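PDB 5J78: acetaldehyde dehydrogenase (Acetylating) from Geobacillus thermoglucosidasius, which probably catalyses the reversible, NAD-dependent oxidation of acetaldehyde with coenzyme A to acetyl-CoA. Local coordinates for residues I254-Q259 / E292-Q296; V246-A252 / G397-D402; I262-T266 / V343-V347. All blocks are in the same frame, centred on the assembly; numbering follows the deposited sequence.

Overall arrangement
Helix 254-265 ties the three contacts together. Interactions 1 and 3 both use it, their centres 10 Å apart, and they touch where Gln296 CB lies 3.5 Å from Ile262 CD1. Interaction 2 pairs strand 244-248, which leads into this helix, with strand 395-399; its centre is 13 Å from that of interaction 1, and Ala257 CB meets His399 ND1 at 3.7 Å. Interactions 2 and 3 do not touch, their nearest atoms being about 8 Å apart, yet both reach the same parallel sheet. In the chain, between this helix and strand 276-282, comes Cys273, found here as 3-sulfinoalanine and, by analogy with the family, probably the catalytic nucleophile.

Interaction 1: residues I254-Q259 / E292-Q296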
ATOM      1  N   ILE A 254       8.692  50.695  21.257  1.00 25.67           N
ATOM      2  CA  ILE A 254       9.657  50.025  20.376  1.00 34.24           C
ATOM      3  C   ILE A 254      10.771  49.301  21.139  1.00 30.16           C
ATOM      4  O   ILE A 254      11.143  48.175  20.799  1.00 29.45           O
ATOM      5  CB  ILE A 254      10.280  51.030  19.383  1.00 31.80           C
ATOM      6  CG1 ILE A 254       9.189  51.538  18.433  1.00 31.30           C
ATOM      7  CG2 ILE A 254      11.439  50.391  18.585  1.00 32.74           C
ATOM      8  CD1 ILE A 254       9.602  52.675  17.542  1.00 25.12           C
ATOM      9  N   ALA A 255      11.287  49.926  22.184  1.00 27.45           N
ATOM     10  CA  ALA A 255      12.346  49.307  22.964  1.00 34.62           C
ATOM     11  C   ALA A 255      11.871  48.007  23.630  1.00 32.12           C
ATOM     12  O   ALA A 255      12.582  46.993  23.647  1.00 27.48           O
ATOM     13  CB  ALA A 255      12.847  50.271  24.000  1.00 28.29           C
ATOM     14  N   LYS A 256      10.672  48.048  24.194  1.00 26.51           N
ATOM     15  CA  LYS A 256      10.115  46.888  24.889  1.00 38.61           C
ATOM     16  C   LYS A 256       9.762  45.764  23.892  1.00 26.31           C
ATOM     17  O   LYS A 256       9.951  44.569  24.162  1.00 25.86           O
ATOM     18  CB  LYS A 256       8.889  47.325  25.694  1.00 32.73           C
ATOM     19  CG  LYS A 256       8.181  46.234  26.470  1.00 38.22           C
ATOM     20  CD  LYS A 256       9.031  45.731  27.616  1.00 49.07           C
ATOM     21  CE  LYS A 256       8.357  44.577  28.336  1.00 45.23           C
ATOM     22  NZ  LYS A 256       9.328  43.474  28.595  1.00 53.61           N
ATOM     23  N   ALA A 257       9.264  46.165  22.732  1.00 26.83           N
ATOM     24  CA  ALA A 257       8.868  45.223  21.702  1.00 30.25           C
ATOM     25  C   ALA A 257      10.078  44.451  21.187  1.00 32.54           C
ATOM     26  O   ALA A 257      10.055  43.219  21.100  1.00 20.15           O
ATOM     27  CB  ALA A 257       8.186  45.950  20.569  1.00 35.18           C
ATOM     28  N   VAL A 258      11.142  45.184  20.871  1.00 29.73           N
ATOM     29  CA  VAL A 258      12.373  44.584  20.377  1.00 21.44           C
ATOM     30  C   VAL A 258      12.964  43.634  21.396  1.00 29.37           C
ATOM     31  O   VAL A 258      13.443  42.555  21.037  1.00 23.59           O
ATOM     32  CB  VAL A 258      13.436  45.661  20.018  1.00 20.85           C
ATOM     33  CG1 VAL A 258      14.820  45.035  19.776  1.00 19.47           C
ATOM     34  CG2 VAL A 258      13.003  46.411  18.812  1.00 24.17           C
ATOM     35  N   GLN A 259      12.949  44.050  22.658  1.00 24.28           N
ATOM     36  CA  GLN A 259      13.434  43.210  23.740  1.00 26.60           C
ATOM     37  C   GLN A 259      12.646  41.902  23.837  1.00 26.34           C
ATOM     38  O   GLN A 259      13.231  40.824  23.991  1.00 23.04           O
ATOM     39  CB  GLN A 259      13.362  43.976  25.064  1.00 28.06           C
ATOM     40  CG  GLN A 259      13.952  43.248  26.255  1.00 36.30           C
ATOM     41  CD  GLN A 259      13.001  42.235  26.873  1.00 57.24           C
ATOM     42  OE1 GLN A 259      11.853  42.555  27.193  1.00 60.69           O
ATOM     43  NE2 GLN A 259      13.477  41.000  27.041  1.00 60.39           N
ATOM     44  N   GLU A 292      17.067  50.300  17.229  1.00 27.07           N
ATOM     45  CA  GLU A 292      16.854  49.622  18.495  1.00 23.72           C
ATOM     46  C   GLU A 292      17.284  48.141  18.419  1.00 22.89           C
ATOM     47  O   GLU A 292      17.847  47.598  19.377  1.00 24.62           O
ATOM     48  CB  GLU A 292      15.390  49.743  18.913  1.00 31.73           C
ATOM     49  CG  GLU A 292      15.121  49.304  20.335  1.00 35.67           C
ATOM     50  CD  GLU A 292      15.785  50.207  21.358  1.00 35.12           C
ATOM     51  OE1 GLU A 292      15.578  51.436  21.282  1.00 37.72           O
ATOM     52  OE2 GLU A 292      16.507  49.693  22.238  1.00 28.52           O
ATOM     53  N   LEU A 293      17.036  47.499  17.280  1.00 26.53           N
ATOM     54  CA  LEU A 293      17.462  46.111  17.075  1.00 27.88           C
ATOM     55  C   LEU A 293      18.997  46.026  17.087  1.00 36.53           C
ATOM     56  O   LEU A 293      19.585  45.147  17.731  1.00 21.84           O
ATOM     57  CB  LEU A 293      16.918  45.547  15.753  1.00 20.54           C
ATOM     58  CG  LEU A 293      15.484  44.978  15.737  1.00 25.98           C
ATOM     59  CD1 LEU A 293      14.920  44.962  14.307  1.00 24.63           C
ATOM     60  CD2 LEU A 293      15.447  43.563  16.339  1.00 23.35           C
ATOM     61  N   LYS A 294      19.647  46.928  16.355  1.00 29.58           N
ATOM     62  CA  LYS A 294      21.108  46.978  16.361  1.00 27.95           C
ATOM     63  C   LYS A 294      21.623  47.173  17.781  1.00 27.04           C
ATOM     64  O   LYS A 294      22.550  46.480  18.207  1.00 29.99           O
ATOM     65  CB  LYS A 294      21.618  48.085  15.431  1.00 25.62           C
ATOM     66  CG  LYS A 294      21.596  47.695  13.948  1.00 17.75           C
ATOM     67  CD  LYS A 294      22.149  48.793  13.076  1.00 21.54           C
ATOM     68  CE  LYS A 294      22.285  48.368  11.650  1.00 31.93           C
ATOM     69  NZ  LYS A 294      22.631  49.536  10.782  1.00 29.49           N
ATOM     70  N   GLN A 295      21.004  48.092  18.519  1.00 30.87           N
ATOM     71  CA  GLN A 295      21.444  48.392  19.874  1.00 22.45           C
ATOM     72  C   GLN A 295      21.334  47.190  20.789  1.00 28.58           C
ATOM     73  O   GLN A 295      22.091  47.069  21.752  1.00 32.55           O
ATOM     74  CB  GLN A 295      20.632  49.562  20.450  1.00 29.14           C
ATOM     75  CG  GLN A 295      21.197  50.147  21.733  1.00 43.91           C
ATOM     76  CD  GLN A 295      22.475  50.962  21.514  1.00 61.41           C
ATOM     77  OE1 GLN A 295      22.627  51.665  20.505  1.00 57.00           O
ATOM     78  NE2 GLN A 295      23.399  50.868  22.461  1.00 61.31           N
ATOM     79  N   GLN A 296      20.402  46.293  20.490  1.00 29.01           N
ATOM     80  CA  GLN A 296      20.152  45.141  21.358  1.00 26.16           C
ATOM     81  C   GLN A 296      20.776  43.840  20.814  1.00 31.17           C
ATOM     82  O   GLN A 296      20.508  42.746  21.332  1.00 27.00           O
ATOM     83  CB  GLN A 296      18.634  44.965  21.570  1.00 23.12           C
ATOM     84  CG  GLN A 296      17.980  46.108  22.359  1.00 23.43           C
ATOM     85  CD  GLN A 296      16.583  45.789  22.924  1.00 34.04           C
ATOM     86  OE1 GLN A 296      16.324  44.677  23.401  1.00 33.59           O
ATOM     87  NE2 GLN A 296      15.687  46.780  22.888  1.00 29.94           N
TER
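Glu292 and Gln296 reach across to helix 254-265 by different torsions. Glu292 holds CG anti to its backbone N (chi1 -169°) and then bends at chi2 (66°), which lays CG against Ala255 CA at 3.8 Å and turns the carboxylate back toward Gln296. Gln296 instead has CG anti to its carbonyl carbon (chi1 -66°) and runs extended, carrying its amide to the neighbouring helix. There NE2 donates to Ala255 O at 3.2 Å, in the carbonyl plane and on a lone pair, although that oxygen already accepts the helical bond from Gln259 N. NE2 also donates to Glu292 OE2 at 3.1 Å, on the anti side of the carboxylate, so two bonds fix the rotation of the amide. Both helices pack beside the parallel sheet of the Rossmann-like catalytic domain, and Leu293 reaches down to Ala298 and Phe300 on strand 298-300. On this inner side Val258 suits its place: compact and branched, it sets CG1 3.8 Å from Leu293 CD2 and CG2 against the aliphatic part of Glu292. Small Ala255 lets the carboxylate come close. Farther out, Lys256 forms a salt bridge with Glu472 of the second subunit.

Interaction 2: residues V246-A252 / G397-D402; sequences VYIHESA and GIHAED
The imidazole of His399 receives Val246 CG1 at its edge, near the ring plane and 3.5 Å from CD2. Tyr247 has its ring beside Ile398, the two side chains pointing the same way, with CD2 of the tyrosine 3.7 Å from CD1 of the isoleucine; one face of this ring has His249 N over its centre, 4.1 Å above the plane. The ring of His249 carries Glu250 CG over one face and Tyr247 OH at its edge, while the methyl of Ala400 and CB of Asp402 lie nearby. That tyrosine hydroxyl is hydrogen-bonded to Asp282.

The strands that carry these groups run parallel, their directions 11° apart. Tyr247 N donates a hydrogen bond to Gly397 O at 3.1 Å, His399 N to Tyr247 O at 2.7 Å, and His249 N to His399 O at 3.0 Å. Glycine suits position 397, where a CB would press on Val246 CG2. Beyond the strands a type I turn from His249 to Ala252 brings in Ser251. With chi1 at 63°, its OG reaches the backbone of 401-402 and accepts Glu401 N at 3.1 Å and, weakly, Asp402 N at 3.3 Å. Asp402, at the N-cap of helix 403-410, turns OD1 to Lys404 N and Val405 N in weak hydrogen bonds.

Tyr247 and Ile398 face that helix, whereas Ile248 and His399 face helix 254-265. Neighbouring parallel strands covered by helices on both faces, with loops and helix starts at their C-terminal ends, are typical of the Rossmann-like catalytic domain of aldehyde dehydrogenases.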
ATOM      1  N   VAL A 246       5.341  38.711  12.779  1.00 19.13           N
ATOM      2  CA  VAL A 246       5.039  39.622  13.874  1.00 22.04           C
ATOM      3  C   VAL A 246       5.006  41.055  13.359  1.00 26.40           C
ATOM      4  O   VAL A 246       5.952  41.531  12.720  1.00 26.85           O
ATOM      5  CB  VAL A 246       6.057  39.487  15.034  1.00 23.95           C
ATOM      6  CG1 VAL A 246       5.724  40.453  16.174  1.00 22.80           C
ATOM      7  CG2 VAL A 246       6.052  38.087  15.553  1.00 25.65           C
ATOM      8  N   TYR A 247       3.891  41.724  13.641  1.00 24.32           N
ATOM      9  CA  TYR A 247       3.640  43.110  13.202  1.00 22.54           C
ATOM     10  C   TYR A 247       4.021  44.086  14.303  1.00 23.77           C
ATOM     11  O   TYR A 247       3.516  43.977  15.420  1.00 25.52           O
ATOM     12  CB  TYR A 247       2.161  43.274  12.833  1.00 28.40           C
ATOM     13  CG  TYR A 247       1.705  44.652  12.397  1.00 35.42           C
ATOM     14  CD1 TYR A 247       2.507  45.468  11.599  1.00 35.34           C
ATOM     15  CD2 TYR A 247       0.440  45.127  12.755  1.00 27.98           C
ATOM     16  CE1 TYR A 247       2.069  46.734  11.194  1.00 28.41           C
ATOM     17  CE2 TYR A 247      -0.002  46.383  12.352  1.00 33.19           C
ATOM     18  CZ  TYR A 247       0.817  47.179  11.568  1.00 36.37           C
ATOM     19  OH  TYR A 247       0.375  48.420  11.167  1.00 43.46           O
ATOM     20  N   ILE A 248       4.924  45.025  14.006  1.00 20.72           N
ATOM     21  CA  ILE A 248       5.191  46.128  14.930  1.00 34.21           C
ATOM     22  C   ILE A 248       4.505  47.362  14.358  1.00 23.33           C
ATOM     23  O   ILE A 248       4.931  47.923  13.352  1.00 25.31           O
ATOM     24  CB  ILE A 248       6.701  46.409  15.155  1.00 28.20           C
ATOM     25  CG1 ILE A 248       7.444  45.123  15.535  1.00 30.17           C
ATOM     26  CG2 ILE A 248       6.882  47.464  16.272  1.00 20.09           C
ATOM     27  CD1 ILE A 248       8.970  45.269  15.644  1.00 24.83           C
ATOM     28  N   HIS A 249       3.416  47.749  15.005  1.00 35.47           N
ATOM     29  CA  HIS A 249       2.617  48.900  14.597  1.00 33.53           C
ATOM     30  C   HIS A 249       3.248  50.184  15.151  1.00 36.53           C
ATOM     31  O   HIS A 249       3.908  50.148  16.194  1.00 25.12           O
ATOM     32  CB  HIS A 249       1.189  48.718  15.109  1.00 29.71           C
ATOM     33  CG  HIS A 249       0.297  49.896  14.895  1.00 32.93           C
ATOM     34  ND1 HIS A 249      -0.149  50.683  15.936  1.00 31.25           N
ATOM     35  CD2 HIS A 249      -0.265  50.400  13.770  1.00 27.81           C
ATOM     36  CE1 HIS A 249      -0.928  51.636  15.458  1.00 37.60           C
ATOM     37  NE2 HIS A 249      -1.023  51.481  14.150  1.00 31.48           N
ATOM     38  N   GLU A 250       3.036  51.310  14.466  1.00 36.76           N
ATOM     39  CA  GLU A 250       3.651  52.586  14.855  1.00 33.51           C
ATOM     40  C   GLU A 250       3.352  52.970  16.303  1.00 32.32           C
ATOM     41  O   GLU A 250       4.089  53.745  16.913  1.00 37.91           O
ATOM     42  CB  GLU A 250       3.189  53.699  13.913  1.00 35.60           C
ATOM     43  CG  GLU A 250       1.844  54.310  14.264  1.00 35.19           C
ATOM     44  CD  GLU A 250       1.278  55.190  13.149  1.00 50.18           C
ATOM     45  OE1 GLU A 250       0.314  55.939  13.417  1.00 66.05           O
ATOM     46  OE2 GLU A 250       1.790  55.133  12.008  1.00 55.37           O
ATOM     47  N   SER A 251       2.280  52.417  16.860  1.00 32.81           N
ATOM     48  CA  SER A 251       1.899  52.725  18.239  1.00 31.08           C
ATOM     49  C   SER A 251       2.710  51.957  19.286  1.00 30.85           C
ATOM     50  O   SER A 251       2.514  52.159  20.479  1.00 35.56           O
ATOM     51  CB  SER A 251       0.412  52.431  18.455  1.00 41.70           C
ATOM     52  OG  SER A 251       0.127  51.053  18.275  1.00 35.87           O
ATOM     53  N   ALA A 252       3.607  51.072  18.850  1.00 29.01           N
ATOM     54  CA  ALA A 252       4.350  50.208  19.786  1.00 25.97           C
ATOM     55  C   ALA A 252       5.382  50.933  20.635  1.00 34.76           C
ATOM     56  O   ALA A 252       6.082  51.822  20.145  1.00 30.11           O
ATOM     57  CB  ALA A 252       5.049  49.101  19.022  1.00 31.35           C
ATOM     58  N   GLY A 397       1.990  37.178  15.870  1.00 18.82           N
ATOM     59  CA  GLY A 397       2.197  38.200  16.879  1.00 18.03           C
ATOM     60  C   GLY A 397       1.929  39.613  16.381  1.00 20.45           C
ATOM     61  O   GLY A 397       1.989  39.900  15.177  1.00 23.23           O
ATOM     62  N   ILE A 398       1.626  40.496  17.325  1.00 18.44           N
ATOM     63  CA  ILE A 398       1.549  41.927  17.042  1.00 19.50           C
ATOM     64  C   ILE A 398       1.992  42.720  18.268  1.00 28.63           C
ATOM     65  O   ILE A 398       1.655  42.354  19.398  1.00 20.94           O
ATOM     66  CB  ILE A 398       0.109  42.362  16.626  1.00 26.26           C
ATOM     67  CG1 ILE A 398       0.014  43.888  16.537  1.00 26.29           C
ATOM     68  CG2 ILE A 398      -0.936  41.822  17.619  1.00 18.89           C
ATOM     69  CD1 ILE A 398      -1.284  44.403  15.913  1.00 25.02           C
ATOM     70  N   HIS A 399       2.755  43.795  18.032  1.00 27.64           N
ATOM     71  CA  HIS A 399       3.118  44.751  19.081  1.00 26.69           C
ATOM     72  C   HIS A 399       2.473  46.099  18.820  1.00 26.09           C
ATOM     73  O   HIS A 399       2.699  46.708  17.773  1.00 29.02           O
ATOM     74  CB  HIS A 399       4.632  44.903  19.172  1.00 27.78           C
ATOM     75  CG  HIS A 399       5.312  43.666  19.655  1.00 24.96           C
ATOM     76  ND1 HIS A 399       5.502  43.397  20.995  1.00 25.15           N
ATOM     77  CD2 HIS A 399       5.805  42.605  18.982  1.00 16.76           C
ATOM     78  CE1 HIS A 399       6.110  42.230  21.122  1.00 22.11           C
ATOM     79  NE2 HIS A 399       6.301  41.728  19.915  1.00 21.97           N
ATOM     80  N   ALA A 400       1.692  46.577  19.786  1.00 24.92           N
ATOM     81  CA  ALA A 400       0.867  47.756  19.556  1.00 32.96           C
ATOM     82  C   ALA A 400       0.228  48.238  20.846  1.00 30.06           C
ATOM     83  O   ALA A 400       0.008  47.454  21.753  1.00 30.96           O
ATOM     84  CB  ALA A 400      -0.202  47.443  18.508  1.00 21.55           C
ATOM     85  N   GLU A 401      -0.043  49.541  20.943  1.00 40.44           N
ATOM     86  CA  GLU A 401      -0.785  50.075  22.088  1.00 38.61           C
ATOM     87  C   GLU A 401      -2.164  50.594  21.671  1.00 35.41           C
ATOM     88  O   GLU A 401      -2.998  50.936  22.510  1.00 33.05           O
ATOM     89  CB  GLU A 401       0.026  51.177  22.771  1.00 50.55           C
ATOM     90  CG  GLU A 401       1.358  50.682  23.348  1.00 47.51           C
ATOM     91  CD  GLU A 401       1.185  49.584  24.394  1.00 49.75           C
ATOM     92  OE1 GLU A 401       0.106  49.517  25.025  1.00 56.99           O
ATOM     93  OE2 GLU A 401       2.128  48.783  24.585  1.00 52.70           O
ATOM     94  N   ASP A 402      -2.397  50.629  20.368  1.00 33.34           N
ATOM     95  CA  ASP A 402      -3.673  51.046  19.813  1.00 39.96           C
ATOM     96  C   ASP A 402      -4.629  49.850  19.815  1.00 32.97           C
ATOM     97  O   ASP A 402      -4.519  48.969  18.964  1.00 35.31           O
ATOM     98  CB  ASP A 402      -3.467  51.598  18.395  1.00 36.36           C
ATOM     99  CG  ASP A 402      -4.714  52.253  17.825  1.00 50.40           C
ATOM    100  OD1 ASP A 402      -5.836  51.843  18.184  1.00 46.41           O
ATOM    101  OD2 ASP A 402      -4.566  53.173  16.994  1.00 54.84           O
TER

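Interaction 3: residues I262-T266 / V343-V347; sequences IQSKT and VKLLV
Thr266 and Leu345 mark the closest approach of the two backbones, with 6.9 Å between their CA atoms; no hydrogen bond joins the segments directly. The last turn of helix 254-265 lies against the beginning of strand 345-349, and the contact is helix-on-sheet packing in the alpha/beta catalytic domain: helix 254-265 forms the crossover of a beta-alpha-beta unit between parallel strands 244-248 and 276-282, and here it reaches a strand farther along the same sheet.

Leu345 supplies the apolar surface. Its CG sits between the backbone N and the carbonyl carbon (chi1 69°), which raises both methyls toward the helix, where the side chain crosses that of Ile262 at about a right angle. CD2 of Leu345 lies 3.9 Å from Ile262 CG1. The aliphatic part of Lys265 passes CD1 of the same leucine, while its NZ turns away to the carbonyl oxygens of Glu276 and Ser365. Branched apolar side chains suit this buried spot between helix and sheet.

Thr266 works with both branches: CG2 presses to 3.2 Å from Lys344 O, a tight approach, and lies 4.0 Å from Leu345 CB, while OG1 donates to Ile262 O at 2.8 Å. The carbonyl also takes Thr266 N, on the opposite face of its plane. With an alanine here, Ile262 O keeps the backbone N but not the hydroxyl, and the bridging water would probably lose its hold, with a gap likely to open beside Leu345 CB. A water donates to Thr266 OG1 at 2.6 Å and weakly accepts from Lys344 NZ at 3.2 Å.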
ATOM      1  N   ILE A 262      13.600  39.719  20.701  1.00 19.36           N
ATOM      2  CA  ILE A 262      14.948  39.154  20.687  1.00 23.61           C
ATOM      3  C   ILE A 262      15.053  38.052  21.725  1.00 22.07           C
ATOM      4  O   ILE A 262      15.633  36.996  21.468  1.00 22.49           O
ATOM      5  CB  ILE A 262      16.033  40.241  20.932  1.00 25.63           C
ATOM      6  CG1 ILE A 262      16.189  41.094  19.681  1.00 26.32           C
ATOM      7  CG2 ILE A 262      17.367  39.606  21.283  1.00 23.22           C
ATOM      8  CD1 ILE A 262      17.128  42.334  19.848  1.00 23.68           C
ATOM      9  N   GLN A 263      14.472  38.276  22.894  1.00 17.89           N
ATOM     10  CA  GLN A 263      14.484  37.238  23.907  1.00 21.86           C
ATOM     11  C   GLN A 263      13.794  35.957  23.393  1.00 28.52           C
ATOM     12  O   GLN A 263      14.282  34.845  23.603  1.00 19.58           O
ATOM     13  CB  GLN A 263      13.804  37.719  25.192  1.00 23.79           C
ATOM     14  CG  GLN A 263      14.059  36.776  26.372  1.00 34.16           C
ATOM     15  CD  GLN A 263      13.264  37.130  27.622  1.00 51.36           C
ATOM     16  OE1 GLN A 263      12.432  38.045  27.623  1.00 57.42           O
ATOM     17  NE2 GLN A 263      13.514  36.391  28.693  1.00 38.41           N
ATOM     18  N   SER A 264      12.665  36.128  22.715  1.00 24.49           N
ATOM     19  CA  SER A 264      11.889  35.005  22.200  1.00 17.59           C
ATOM     20  C   SER A 264      12.591  34.324  21.029  1.00 20.89           C
ATOM     21  O   SER A 264      12.667  33.092  20.975  1.00 18.35           O
ATOM     22  CB  SER A 264      10.489  35.481  21.767  1.00 23.38           C
ATOM     23  OG  SER A 264       9.840  34.517  20.964  1.00 22.81           O
ATOM     24  N   LYS A 265      13.091  35.129  20.091  1.00 21.12           N
ATOM     25  CA  LYS A 265      13.705  34.611  18.862  1.00 18.19           C
ATOM     26  C   LYS A 265      14.989  33.838  19.128  1.00 25.08           C
ATOM     27  O   LYS A 265      15.238  32.799  18.512  1.00 21.85           O
ATOM     28  CB  LYS A 265      13.979  35.761  17.888  1.00 21.94           C
ATOM     29  CG  LYS A 265      14.741  35.387  16.627  1.00 23.23           C
ATOM     30  CD  LYS A 265      14.094  34.227  15.894  1.00 19.20           C
ATOM     31  CE  LYS A 265      14.510  34.205  14.473  1.00 17.99           C
ATOM     32  NZ  LYS A 265      13.915  33.027  13.768  1.00 22.30           N
ATOM     33  N   THR A 266      15.804  34.339  20.052  1.00 26.24           N
ATOM     34  CA  THR A 266      17.097  33.721  20.303  1.00 23.16           C
ATOM     35  C   THR A 266      17.009  32.639  21.377  1.00 19.06           C
ATOM     36  O   THR A 266      18.003  31.999  21.695  1.00 19.34           O
ATOM     37  CB  THR A 266      18.154  34.783  20.710  1.00 24.52           C
ATOM     38  OG1 THR A 266      17.802  35.376  21.970  1.00 20.03           O
ATOM     39  CG2 THR A 266      18.245  35.866  19.633  1.00 18.84           C
ATOM     40  N   VAL A 343      27.085  39.571  18.521  1.00 29.98           N
ATOM     41  CA  VAL A 343      25.845  39.537  17.745  1.00 26.33           C
ATOM     42  C   VAL A 343      24.876  38.483  18.309  1.00 24.49           C
ATOM     43  O   VAL A 343      25.270  37.358  18.576  1.00 23.43           O
ATOM     44  CB  VAL A 343      26.129  39.247  16.263  1.00 28.51           C
ATOM     45  CG1 VAL A 343      24.832  38.994  15.486  1.00 28.35           C
ATOM     46  CG2 VAL A 343      26.885  40.396  15.634  1.00 27.81           C
ATOM     47  N   LYS A 344      23.610  38.851  18.493  1.00 22.79           N
ATOM     48  CA  LYS A 344      22.616  37.911  19.056  1.00 24.95           C
ATOM     49  C   LYS A 344      21.695  37.299  18.008  1.00 23.97           C
ATOM     50  O   LYS A 344      21.133  36.216  18.213  1.00 26.67           O
ATOM     51  CB  LYS A 344      21.765  38.600  20.114  1.00 27.22           C
ATOM     52  CG  LYS A 344      22.442  38.687  21.481  1.00 31.63           C
ATOM     53  CD  LYS A 344      21.605  39.533  22.423  1.00 49.06           C
ATOM     54  CE  LYS A 344      21.579  38.993  23.848  1.00 62.67           C
ATOM     55  NZ  LYS A 344      20.219  39.164  24.466  1.00 50.46           N
ATOM     56  N   LEU A 345      21.521  37.999  16.898  1.00 23.58           N
ATOM     57  CA  LEU A 345      20.698  37.495  15.813  1.00 23.59           C
ATOM     58  C   LEU A 345      21.044  38.226  14.542  1.00 25.67           C
ATOM     59  O   LEU A 345      21.462  39.384  14.572  1.00 24.46           O
ATOM     60  CB  LEU A 345      19.202  37.642  16.130  1.00 20.01           C
ATOM     61  CG  LEU A 345      18.590  39.046  16.184  1.00 27.13           C
ATOM     62  CD1 LEU A 345      17.068  38.977  16.226  1.00 24.91           C
ATOM     63  CD2 LEU A 345      19.102  39.802  17.387  1.00 28.37           C
ATOM     64  N   LEU A 346      20.895  37.509  13.438  1.00 20.01           N
ATOM     65  CA  LEU A 346      20.996  38.042  12.098  1.00 18.30           C
ATOM     66  C   LEU A 346      19.649  38.477  11.578  1.00 27.21           C
ATOM     67  O   LEU A 346      18.669  37.745  11.715  1.00 23.83           O
ATOM     68  CB  LEU A 346      21.563  36.976  11.158  1.00 18.57           C
ATOM     69  CG  LEU A 346      22.852  36.300  11.603  1.00 20.06           C
ATOM     70  CD1 LEU A 346      23.339  35.330  10.513  1.00 21.38           C
ATOM     71  CD2 LEU A 346      23.923  37.364  11.905  1.00 18.44           C
ATOM     72  N   VAL A 347      19.616  39.646  10.949  1.00 22.19           N
ATOM     73  CA  VAL A 347      18.409  40.200  10.354  1.00 18.28           C
ATOM     74  C   VAL A 347      18.663  40.514   8.879  1.00 29.43           C
ATOM     75  O   VAL A 347      19.766  40.913   8.495  1.00 31.25           O
ATOM     76  CB  VAL A 347      17.950  41.472  11.072  1.00 23.52           C
ATOM     77  CG1 VAL A 347      16.685  42.025  10.414  1.00 27.26           C
ATOM     78  CG2 VAL A 347      17.737  41.209  12.551  1.00 23.21           C
TER
HETATM   79  O   HOH W   1      19.786  36.213  23.394  1.00 42.84           O